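Local coordinates for putative uncharacterized protein gbs1890 (Streptococcus agalactiae NEM316, PDB 4TKZ), which probably serves as a mannose-type EIIA component of the sugar phosphotransferase system, passing on phosphoryl groups during sugar uptake, at residues A[86-89]-A[94-97]; A[31-36]-A[45-50]; A[104-107]-A[111-114]; A[60-63]-A[69-72]; A[4-7]-A[12-15]. One frame throughout, in Å; residues are numbered along the deposited sequence.

How the contacts relate
All five contacts belong to one alpha/beta domain whose parallel sheet has the strand order 30-35, 3-9, 57-62, 84-89. Contacts 5, 2, 4 and 1 follow one another along the chain, each setting a helix against one of these strands. Contacts 5 and 1 lie on one face of the sheet, and contacts 2 and 4 on the other. Centre to centre, contact 4 is about 10 Å from each of the other three, whereas contacts 1 and 2, at the edge strands, are about 16 Å apart. Contact 3 comes last, where the loop after helix 93-102 packs on helix 110-122, its centre about 23 Å from that of contact 2. Strand backbones thus knit four contacts into one core.

Contact 1. Residues A[86-89]-A[94-97]; sequences KVLS and SMLM
M95 supplies about half of the roughly 112 Å² buried here, and it does so with the far end of its side chain. The chain leaves helix 93-102 extended through its first two torsions, CG anti to the backbone N (chi1 -172°), so that the sulfur is carried across to strand 84-89. At chi3 it bends (-76°), and the terminal methyl swings toward the backbone of the strand.

L88 receives the sulfur. Its CB points at the helix, and M95 SD rests against the flank of the leucine, 4.2 Å from L88 CB and 4.1 Å from L88 CD1, the two side chains meeting at a slant. The contact with S89 is of another kind: M95 CE comes to 3.4 Å from the carbonyl oxygen S89 O, a methyl set against a backbone acceptor. The S89 side chain takes no part, because its CB points away from the helix and its OG is hydrogen-bonded to the carbonyl oxygen of G123 of the second subunit. One thioether therefore covers both a leucine side chain and the main chain at S89.

Further cover on this face comes from helix 110-122, where I117 touches L88 and V116 touches M95. I124 of the second subunit also packs on M95. L88 and S89 pair with an antiparallel strand from that subunit, which extends the parallel sheet across the interface. A parallel alpha/beta sheet finished by one antiparallel strand from the partner subunit is characteristic of dimeric mannose-type EIIA domains.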
# COMPACT_ATOMS: atom_id res chain seq x y z
N LYS A 86 -12.60 13.66 1.48
CA LYS A 86 -11.41 13.65 0.64
C LYS A 86 -11.14 12.22 0.17
O LYS A 86 -11.23 11.27 0.95
CB LYS A 86 -10.20 14.18 1.43
CG LYS A 86 -10.24 15.69 1.66
CD LYS A 86 -10.04 16.45 0.35
CE LYS A 86 -9.69 17.91 0.60
NZ LYS A 86 -9.92 18.78 -0.60
N VAL A 87 -10.79 12.08 -1.10
CA VAL A 87 -10.54 10.77 -1.69
C VAL A 87 -9.14 10.72 -2.27
O VAL A 87 -8.83 11.45 -3.23
CB VAL A 87 -11.56 10.45 -2.80
CG1 VAL A 87 -11.29 9.08 -3.41
CG2 VAL A 87 -12.99 10.55 -2.26
N LEU A 88 -8.28 9.87 -1.70
CA LEU A 88 -6.93 9.70 -2.24
C LEU A 88 -6.76 8.33 -2.89
O LEU A 88 -7.38 7.36 -2.47
CB LEU A 88 -5.87 9.85 -1.13
CG LEU A 88 -5.93 11.05 -0.19
CD1 LEU A 88 -4.66 11.11 0.69
CD2 LEU A 88 -6.09 12.34 -0.98
N SER A 89 -5.94 8.27 -3.94
CA SER A 89 -5.44 7.00 -4.46
C SER A 89 -3.97 6.86 -4.03
O SER A 89 -3.40 7.79 -3.47
CB SER A 89 -5.53 6.95 -5.98
OG SER A 89 -4.74 7.97 -6.57
N SER A 94 2.55 4.53 4.76
CA SER A 94 2.88 5.90 5.14
C SER A 94 1.63 6.78 5.15
O SER A 94 1.43 7.58 6.07
CB SER A 94 3.89 6.49 4.16
OG SER A 94 5.18 5.93 4.33
N MET A 95 0.82 6.64 4.10
CA MET A 95 -0.42 7.40 3.97
C MET A 95 -1.32 7.12 5.17
O MET A 95 -1.84 8.04 5.81
CB MET A 95 -1.13 7.02 2.66
CG MET A 95 -2.32 7.88 2.33
SD MET A 95 -3.06 7.39 0.77
CE MET A 95 -1.89 8.10 -0.39
N LEU A 96 -1.46 5.84 5.50
CA LEU A 96 -2.33 5.42 6.60
C LEU A 96 -1.82 5.87 7.96
O LEU A 96 -2.57 6.39 8.78
CB LEU A 96 -2.51 3.90 6.60
CG LEU A 96 -3.44 3.33 7.67
CD1 LEU A 96 -4.81 4.03 7.68
CD2 LEU A 96 -3.61 1.83 7.44
N MET A 97 -0.53 5.66 8.20
CA MET A 97 0.02 6.04 9.50
C MET A 97 -0.08 7.55 9.72
O MET A 97 -0.42 8.00 10.81
CB MET A 97 1.47 5.55 9.63
CG MET A 97 1.64 4.02 9.69
SD MET A 97 0.62 3.18 10.93
CE MET A 97 1.19 4.01 12.42

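Contact 2. Residues A[31-36]-A[45-50]; sequences VGINFI and RVALQR
I33 points at helix 41-52, its CB directed toward the helix and its long branch aimed at the backbone between A47 and L48. CG2 stands anti to the backbone N while CG1 lies beside that N (chi1 -60°), and an extended chi2 of 178° then pushes CD1 out as the leading atom. The result is a two-branched approach to a single methyl: I33 CD1 lies 3.8 Å from A47 CB, and I33 CG2 lies 3.9 Å from the same A47 CB. A47 faces the strand, and its small side chain lets the two backbones come close, with 7.2 Å between I33 CA and A47 CA.

L48 is turned differently. Its CB points neither at the strand nor away from it, and the nearest part of the residue is its backbone, with I33 CD1 at 3.7 Å from L48 N. The side chain drops alongside, so that I33 CD1 and L48 CD1 are 4.3 Å apart, and continues to I5 on strand 3-9 and to S73 and L76 on helix 68-76. L48 thus links the edge strand with the interior, whereas A47 sits against both branches of the isoleucine.

Strand 30-35 is the outermost of its side within the chain, and its backbone is bonded to strand 3-9. R45 of the helix forms a salt bridge with E79. Between strand and helix the side-chain contacts are purely apolar, and the one polar atom approached, L48 N, meets only a methyl: the fit depends on shape and exclusion of water, with no directional bond to fix an exact register.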
# COMPACT_ATOMS: atom_id res chain seq x y z
N VAL A 31 -12.18 2.27 9.26
CA VAL A 31 -12.83 1.08 8.73
C VAL A 31 -12.29 0.68 7.37
O VAL A 31 -11.77 1.51 6.61
CB VAL A 31 -14.36 1.26 8.61
CG1 VAL A 31 -14.95 1.71 9.93
CG2 VAL A 31 -14.68 2.27 7.54
N GLY A 32 -12.44 -0.60 7.05
CA GLY A 32 -12.03 -1.09 5.74
C GLY A 32 -13.23 -1.63 4.99
O GLY A 32 -14.11 -2.27 5.57
N ILE A 33 -13.26 -1.36 3.69
CA ILE A 33 -14.22 -1.99 2.81
C ILE A 33 -13.45 -2.84 1.81
O ILE A 33 -12.77 -2.32 0.92
CB ILE A 33 -15.09 -0.93 2.09
CG1 ILE A 33 -15.87 -0.11 3.12
CG2 ILE A 33 -16.04 -1.60 1.13
CD1 ILE A 33 -16.74 1.00 2.54
N ASN A 34 -13.55 -4.16 1.97
CA ASN A 34 -12.85 -5.08 1.09
C ASN A 34 -13.62 -5.34 -0.20
O ASN A 34 -14.67 -5.96 -0.18
CB ASN A 34 -12.58 -6.40 1.82
CG ASN A 34 -11.74 -6.22 3.08
OD1 ASN A 34 -10.53 -6.08 3.01
ND2 ASN A 34 -12.40 -6.25 4.23
N PHE A 35 -13.08 -4.85 -1.32
CA PHE A 35 -13.69 -5.05 -2.63
C PHE A 35 -13.25 -6.40 -3.18
O PHE A 35 -12.30 -6.49 -3.96
CB PHE A 35 -13.28 -3.93 -3.59
CG PHE A 35 -13.90 -4.03 -4.96
CD1 PHE A 35 -15.24 -4.36 -5.11
CD2 PHE A 35 -13.14 -3.78 -6.09
CE1 PHE A 35 -15.83 -4.44 -6.37
CE2 PHE A 35 -13.71 -3.86 -7.37
CZ PHE A 35 -15.06 -4.19 -7.51
N ILE A 36 -13.96 -7.45 -2.77
CA ILE A 36 -13.55 -8.81 -3.08
C ILE A 36 -14.24 -9.34 -4.33
O ILE A 36 -15.19 -8.75 -4.83
CB ILE A 36 -13.84 -9.76 -1.90
CG1 ILE A 36 -15.35 -9.87 -1.66
CG2 ILE A 36 -13.13 -9.28 -0.63
CD1 ILE A 36 -15.73 -10.89 -0.63
N ARG A 45 -20.53 1.03 -3.32
CA ARG A 45 -21.24 2.28 -3.09
C ARG A 45 -22.13 2.19 -1.87
O ARG A 45 -22.18 3.12 -1.06
CB ARG A 45 -22.08 2.68 -4.31
CG ARG A 45 -22.86 3.96 -4.10
CD ARG A 45 -23.45 4.42 -5.42
NE ARG A 45 -24.45 5.46 -5.25
CZ ARG A 45 -24.24 6.75 -5.49
NH1 ARG A 45 -25.22 7.63 -5.31
NH2 ARG A 45 -23.05 7.16 -5.92
N VAL A 46 -22.84 1.07 -1.73
CA VAL A 46 -23.76 0.85 -0.61
C VAL A 46 -22.98 0.85 0.69
O VAL A 46 -23.37 1.50 1.67
CB VAL A 46 -24.51 -0.49 -0.76
CG1 VAL A 46 -25.17 -0.89 0.55
CG2 VAL A 46 -25.58 -0.36 -1.85
N ALA A 47 -21.86 0.13 0.69
CA ALA A 47 -21.02 0.05 1.87
C ALA A 47 -20.50 1.42 2.28
O ALA A 47 -20.53 1.79 3.46
CB ALA A 47 -19.88 -0.92 1.65
N LEU A 48 -20.00 2.18 1.30
CA LEU A 48 -19.44 3.50 1.60
C LEU A 48 -20.49 4.45 2.16
O LEU A 48 -20.24 5.11 3.17
CB LEU A 48 -18.75 4.10 0.37
CG LEU A 48 -17.93 5.38 0.59
CD1 LEU A 48 -16.80 5.16 1.63
CD2 LEU A 48 -17.33 5.86 -0.71
N GLN A 49 -21.66 4.52 1.51
CA GLN A 49 -22.76 5.33 2.02
C GLN A 49 -23.04 5.04 3.48
O GLN A 49 -23.18 5.96 4.29
CB GLN A 49 -24.05 5.02 1.25
CG GLN A 49 -24.11 5.51 -0.17
CD GLN A 49 -25.44 5.15 -0.79
OE1 GLN A 49 -25.50 4.50 -1.83
NE2 GLN A 49 -26.52 5.54 -0.13
N ARG A 50 -23.12 3.76 3.81
CA ARG A 50 -23.38 3.35 5.18
C ARG A 50 -22.32 3.88 6.15
O ARG A 50 -22.64 4.32 7.26
CB ARG A 50 -23.49 1.83 5.26
CG ARG A 50 -23.83 1.30 6.64
CD ARG A 50 -24.13 -0.20 6.60
NE ARG A 50 -24.10 -0.78 7.95
CZ ARG A 50 -24.36 -2.05 8.22
NH1 ARG A 50 -24.68 -2.90 7.25
NH2 ARG A 50 -24.30 -2.49 9.48

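Contact 3. Residues A[104-107]-A[111-114]; sequences TMFE and DLVD
The ring of F106 lies against D111 and L112 of helix 110-122, in the helix-loop-helix connection that joins helix 93-102 to helix 110-122 at the periphery of the alpha/beta domain. One face carries two backbone atoms. D111 O sits 3.2 Å above the plane of the F106 ring, and L112 CA sits 4.0 Å above that same plane, both displaced from the centre toward the rim. On the opposite face, M105 CB of the loop lies 3.7 Å above the F106 plane, near the rim.

The L112 CA contact is a CH-pi interaction: the carbon is 4.2 Å from the F106 ring centroid and only 22° off the normal, well placed over the face. Around the rim on the same side, side-chain carbons fill in. D111 CB approaches F106 CD1 to 3.5 Å, while L112 CB reaches F106 CD2 at 3.8 Å, and the leucine's CD1 extends the apolar patch along that side of the ring. The D111 carboxylate is not stacked on the aromatic group, since the two planes are 51° apart. It is the methylene and the peptide of the aspartate that do the touching.

The ring is directed at the helix because CG of F106 lies beside the backbone N and anti to the carbonyl carbon (chi1 -57°). L112 is buried and also touches I2 and R103, residues of neighbouring loops, while D111 is exposed at the margin. The shortest approach in the whole contact is between F106 CE1 and the carbonyl oxygen D111 O, at 3.3 Å.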
# COMPACT_ATOMS: atom_id res chain seq x y z
N THR A 104 -5.71 14.01 14.71
CA THR A 104 -5.97 14.64 16.00
C THR A 104 -5.63 16.14 16.00
O THR A 104 -6.25 16.93 16.73
CB THR A 104 -5.18 13.90 17.12
OG1 THR A 104 -6.09 13.09 17.89
CG2 THR A 104 -4.45 14.86 18.05
N MET A 105 -4.67 16.53 15.16
CA MET A 105 -4.23 17.92 15.08
C MET A 105 -5.23 18.81 14.34
O MET A 105 -5.11 20.03 14.39
CB MET A 105 -2.90 18.02 14.34
CG MET A 105 -1.75 17.27 14.96
SD MET A 105 -0.34 17.25 13.83
CE MET A 105 0.70 16.04 14.64
N PHE A 106 -6.19 18.20 13.65
CA PHE A 106 -7.03 18.96 12.73
C PHE A 106 -8.52 18.77 12.94
O PHE A 106 -8.99 17.66 13.14
CB PHE A 106 -6.67 18.63 11.28
CG PHE A 106 -5.23 18.86 10.94
CD1 PHE A 106 -4.76 20.14 10.67
CD2 PHE A 106 -4.34 17.80 10.90
CE1 PHE A 106 -3.43 20.36 10.36
CE2 PHE A 106 -3.01 18.01 10.59
CZ PHE A 106 -2.55 19.29 10.32
N GLU A 107 -9.25 19.88 12.89
CA GLU A 107 -10.70 19.83 12.88
C GLU A 107 -11.20 19.29 11.54
O GLU A 107 -12.12 18.46 11.50
CB GLU A 107 -11.28 21.23 13.09
CG GLU A 107 -11.33 21.69 14.54
CD GLU A 107 -12.56 22.52 14.82
OE1 GLU A 107 -12.71 23.01 15.96
OE2 GLU A 107 -13.39 22.67 13.89
N ASP A 111 -7.34 20.17 6.03
CA ASP A 111 -6.07 20.63 6.57
C ASP A 111 -5.15 19.45 6.90
O ASP A 111 -3.99 19.64 7.24
CB ASP A 111 -6.32 21.50 7.80
CG ASP A 111 -7.24 22.68 7.50
OD1 ASP A 111 -7.11 23.26 6.40
OD2 ASP A 111 -8.11 23.01 8.34
N LEU A 112 -5.69 18.24 6.78
CA LEU A 112 -4.93 17.02 7.05
C LEU A 112 -4.36 16.38 5.78
O LEU A 112 -3.29 15.78 5.81
CB LEU A 112 -5.79 16.01 7.82
CG LEU A 112 -5.29 14.57 7.93
CD1 LEU A 112 -4.07 14.48 8.86
CD2 LEU A 112 -6.39 13.62 8.38
N VAL A 113 -5.07 16.52 4.66
CA VAL A 113 -4.68 15.82 3.43
C VAL A 113 -3.31 16.18 2.87
O VAL A 113 -2.64 15.32 2.30
CB VAL A 113 -5.73 15.98 2.30
CG1 VAL A 113 -6.92 15.12 2.57
CG2 VAL A 113 -6.11 17.44 2.13
N ASP A 114 -2.91 17.43 3.01
CA ASP A 114 -1.64 17.88 2.45
C ASP A 114 -0.45 17.21 3.15
O ASP A 114 0.54 16.86 2.51
CB ASP A 114 -1.54 19.40 2.52
CG ASP A 114 -2.57 20.08 1.64
OD1 ASP A 114 -2.90 19.53 0.57
OD2 ASP A 114 -3.07 21.17 2.02

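Contact 4. Residues A[60-63]-A[69-72]; sequences VLTD and PFNV
T62 and F70 make the close part of this contact, where the last residue of strand 57-62 meets the first turn of helix 68-76. T62 OG1 lies in the plane of the phenylalanine ring, at its edge, 3.5 Å from F70 CD1. The hydroxyl is not spent on the ring: it is hydrogen-bonded to L88 O on the adjacent strand. OG1 sits between the backbone N and the carbonyl carbon (chi1 70°), which leaves T62 CG2 anti to that carbon and 3.8 Å from P69 O.

On the D63 side the fit is looser and a water fills in. D63 OD1 merely brushes the proline ring, 3.8 Å from P69 CG. The water donates to D63 OD1 at 2.9 Å and accepts from F70 N at 3.0 Å, so it satisfies a peptide N-H of the helix's first turn. The other carboxylate oxygen, OD2, is hydrogen-bonded to ND1 of H9, which lies at the end of strand 3-9, where mannose-type EIIA domains carry their phosphorylated histidine.

The contact begins a beta-alpha-beta unit, with F70 lying on V87 and S89 of strand 84-89, P69 against V7 of strand 3-9, and V72 facing helix 41-52.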
# COMPACT_ATOMS: atom_id res chain seq x y z
N VAL A 60 -11.00 9.18 2.70
CA VAL A 60 -11.09 7.88 2.05
C VAL A 60 -9.79 7.53 1.34
O VAL A 60 -9.36 8.22 0.40
CB VAL A 60 -12.24 7.82 1.03
CG1 VAL A 60 -12.32 6.40 0.47
CG2 VAL A 60 -13.56 8.23 1.67
N LEU A 61 -9.16 6.45 1.80
CA LEU A 61 -7.90 6.04 1.22
C LEU A 61 -8.13 4.85 0.29
O LEU A 61 -8.58 3.80 0.73
CB LEU A 61 -6.92 5.68 2.34
CG LEU A 61 -6.83 6.79 3.39
CD1 LEU A 61 -5.85 6.37 4.50
CD2 LEU A 61 -6.38 8.09 2.73
N THR A 62 -7.81 5.01 -0.98
CA THR A 62 -8.08 3.94 -1.94
C THR A 62 -6.84 3.50 -2.63
O THR A 62 -5.87 4.25 -2.71
CB THR A 62 -9.08 4.37 -3.03
OG1 THR A 62 -8.45 5.33 -3.90
CG2 THR A 62 -10.32 4.98 -2.39
N ASP A 63 -6.87 2.28 -3.17
CA ASP A 63 -5.63 1.69 -3.66
C ASP A 63 -5.09 2.29 -4.94
O ASP A 63 -3.91 2.64 -5.01
CB ASP A 63 -5.73 0.16 -3.77
CG ASP A 63 -6.93 -0.32 -4.57
OD1 ASP A 63 -7.80 0.50 -4.95
OD2 ASP A 63 -7.01 -1.54 -4.81
N PRO A 69 -12.81 1.08 -6.36
CA PRO A 69 -12.83 1.79 -5.08
C PRO A 69 -12.64 3.30 -5.21
O PRO A 69 -13.32 4.05 -4.50
CB PRO A 69 -11.62 1.19 -4.35
CG PRO A 69 -11.53 -0.19 -4.87
CD PRO A 69 -11.91 -0.08 -6.33
N PHE A 70 -11.72 3.74 -6.07
CA PHE A 70 -11.47 5.16 -6.21
C PHE A 70 -12.67 5.81 -6.91
O PHE A 70 -13.19 6.84 -6.47
CB PHE A 70 -10.20 5.41 -7.01
CG PHE A 70 -9.93 6.85 -7.28
CD1 PHE A 70 -9.28 7.64 -6.34
CD2 PHE A 70 -10.33 7.43 -8.48
CE1 PHE A 70 -9.03 8.99 -6.59
CE2 PHE A 70 -10.08 8.77 -8.75
CZ PHE A 70 -9.44 9.55 -7.81
N ASN A 71 -13.12 5.18 -7.99
CA ASN A 71 -14.23 5.73 -8.78
C ASN A 71 -15.53 5.88 -7.99
O ASN A 71 -16.19 6.93 -8.02
CB ASN A 71 -14.48 4.88 -10.03
CG ASN A 71 -13.34 4.97 -11.05
OD1 ASN A 71 -12.48 5.84 -10.97
ND2 ASN A 71 -13.34 4.04 -12.01
N VAL A 72 -15.91 4.82 -7.28
CA VAL A 72 -17.08 4.87 -6.41
C VAL A 72 -16.92 5.91 -5.31
O VAL A 72 -17.86 6.64 -5.01
CB VAL A 72 -17.37 3.50 -5.77
CG1 VAL A 72 -18.30 3.63 -4.58
CG2 VAL A 72 -17.95 2.54 -6.79
O HOH W 1 -9.41 1.92 -6.83

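Contact 5. Residues A[4-7]-A[12-15]; sequences IIIV and FPDG
I6 and P13 face each other where strand 3-9 gives way to helix 12-24, the opening half of a beta-alpha-beta crossover that ends in strand 30-35. With CG1 of the isoleucine beside the backbone N (chi1 -57°), CG2 stands anti to that N and is the branch presented to the helix. I6 CG2 comes to 3.9 Å from P13 CB and to 4.0 Å from P13 CA, and the two side chains run past one another in opposite directions. The puckered ring of the proline also lies along the strand's main chain: P13 CG is 3.9 Å from I6 O and 4.3 Å from V7 C.

Proline suits this place in the crossover, since a residue in the first turn of a helix needs no N-H for the helical bonding pattern. I6 O itself is taken up by the neighbouring edge strand, where it accepts from I33 N. V7 points its side chain to the other face of the sheet, against V44 of helix 41-52, while I6 packs on L96 of helix 93-102. One residue on from the proline, D14 has its CB directed away from the strand, and its carboxylate is bonded through OD1 to N34 ND2 and through OD2 to N11 ND2.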
# COMPACT_ATOMS: atom_id res chain seq x y z
N ILE A 4 -11.52 7.63 8.98
CA ILE A 4 -10.66 7.09 7.91
C ILE A 4 -11.29 5.85 7.32
O ILE A 4 -11.56 4.88 8.03
CB ILE A 4 -9.25 6.76 8.47
CG1 ILE A 4 -8.58 8.03 8.98
CG2 ILE A 4 -8.37 6.10 7.41
CD1 ILE A 4 -7.28 7.78 9.72
N ILE A 5 -11.52 5.87 6.01
CA ILE A 5 -12.11 4.72 5.34
C ILE A 5 -11.18 4.21 4.26
O ILE A 5 -10.77 4.96 3.36
CB ILE A 5 -13.47 5.10 4.71
CG1 ILE A 5 -14.39 5.69 5.77
CG2 ILE A 5 -14.13 3.88 4.07
CD1 ILE A 5 -15.77 6.12 5.22
N ILE A 6 -10.85 2.93 4.35
CA ILE A 6 -9.98 2.29 3.38
C ILE A 6 -10.78 1.42 2.43
O ILE A 6 -11.44 0.45 2.85
CB ILE A 6 -8.94 1.41 4.09
CG1 ILE A 6 -8.12 2.22 5.10
CG2 ILE A 6 -8.00 0.76 3.08
CD1 ILE A 6 -7.20 1.37 5.97
N VAL A 7 -10.74 1.75 1.14
CA VAL A 7 -11.42 0.96 0.12
C VAL A 7 -10.41 0.45 -0.89
O VAL A 7 -9.71 1.25 -1.52
CB VAL A 7 -12.49 1.78 -0.62
CG1 VAL A 7 -13.44 0.84 -1.35
CG2 VAL A 7 -13.24 2.67 0.35
N PHE A 12 -6.93 -6.36 0.65
CA PHE A 12 -5.96 -5.28 0.89
C PHE A 12 -6.37 -4.43 2.11
O PHE A 12 -5.53 -4.18 2.96
CB PHE A 12 -5.85 -4.43 -0.40
CG PHE A 12 -4.81 -3.30 -0.39
CD1 PHE A 12 -4.73 -2.35 0.63
CD2 PHE A 12 -3.99 -3.13 -1.50
CE1 PHE A 12 -3.81 -1.32 0.58
CE2 PHE A 12 -3.06 -2.10 -1.56
CZ PHE A 12 -2.97 -1.19 -0.52
N PRO A 13 -7.64 -3.99 2.20
CA PRO A 13 -7.94 -3.20 3.41
C PRO A 13 -7.69 -3.97 4.71
O PRO A 13 -7.10 -3.40 5.63
CB PRO A 13 -9.43 -2.88 3.26
CG PRO A 13 -9.63 -2.82 1.77
CD PRO A 13 -8.79 -3.98 1.27
N ASP A 14 -8.12 -5.23 4.78
CA ASP A 14 -7.87 -6.01 5.99
C ASP A 14 -6.39 -6.15 6.26
O ASP A 14 -5.96 -6.10 7.41
CB ASP A 14 -8.46 -7.42 5.86
CG ASP A 14 -9.95 -7.43 6.02
OD1 ASP A 14 -10.50 -6.48 6.60
OD2 ASP A 14 -10.56 -8.42 5.56
N GLY A 15 -5.62 -6.35 5.20
CA GLY A 15 -4.19 -6.57 5.34
C GLY A 15 -3.46 -5.33 5.83
O GLY A 15 -2.62 -5.42 6.73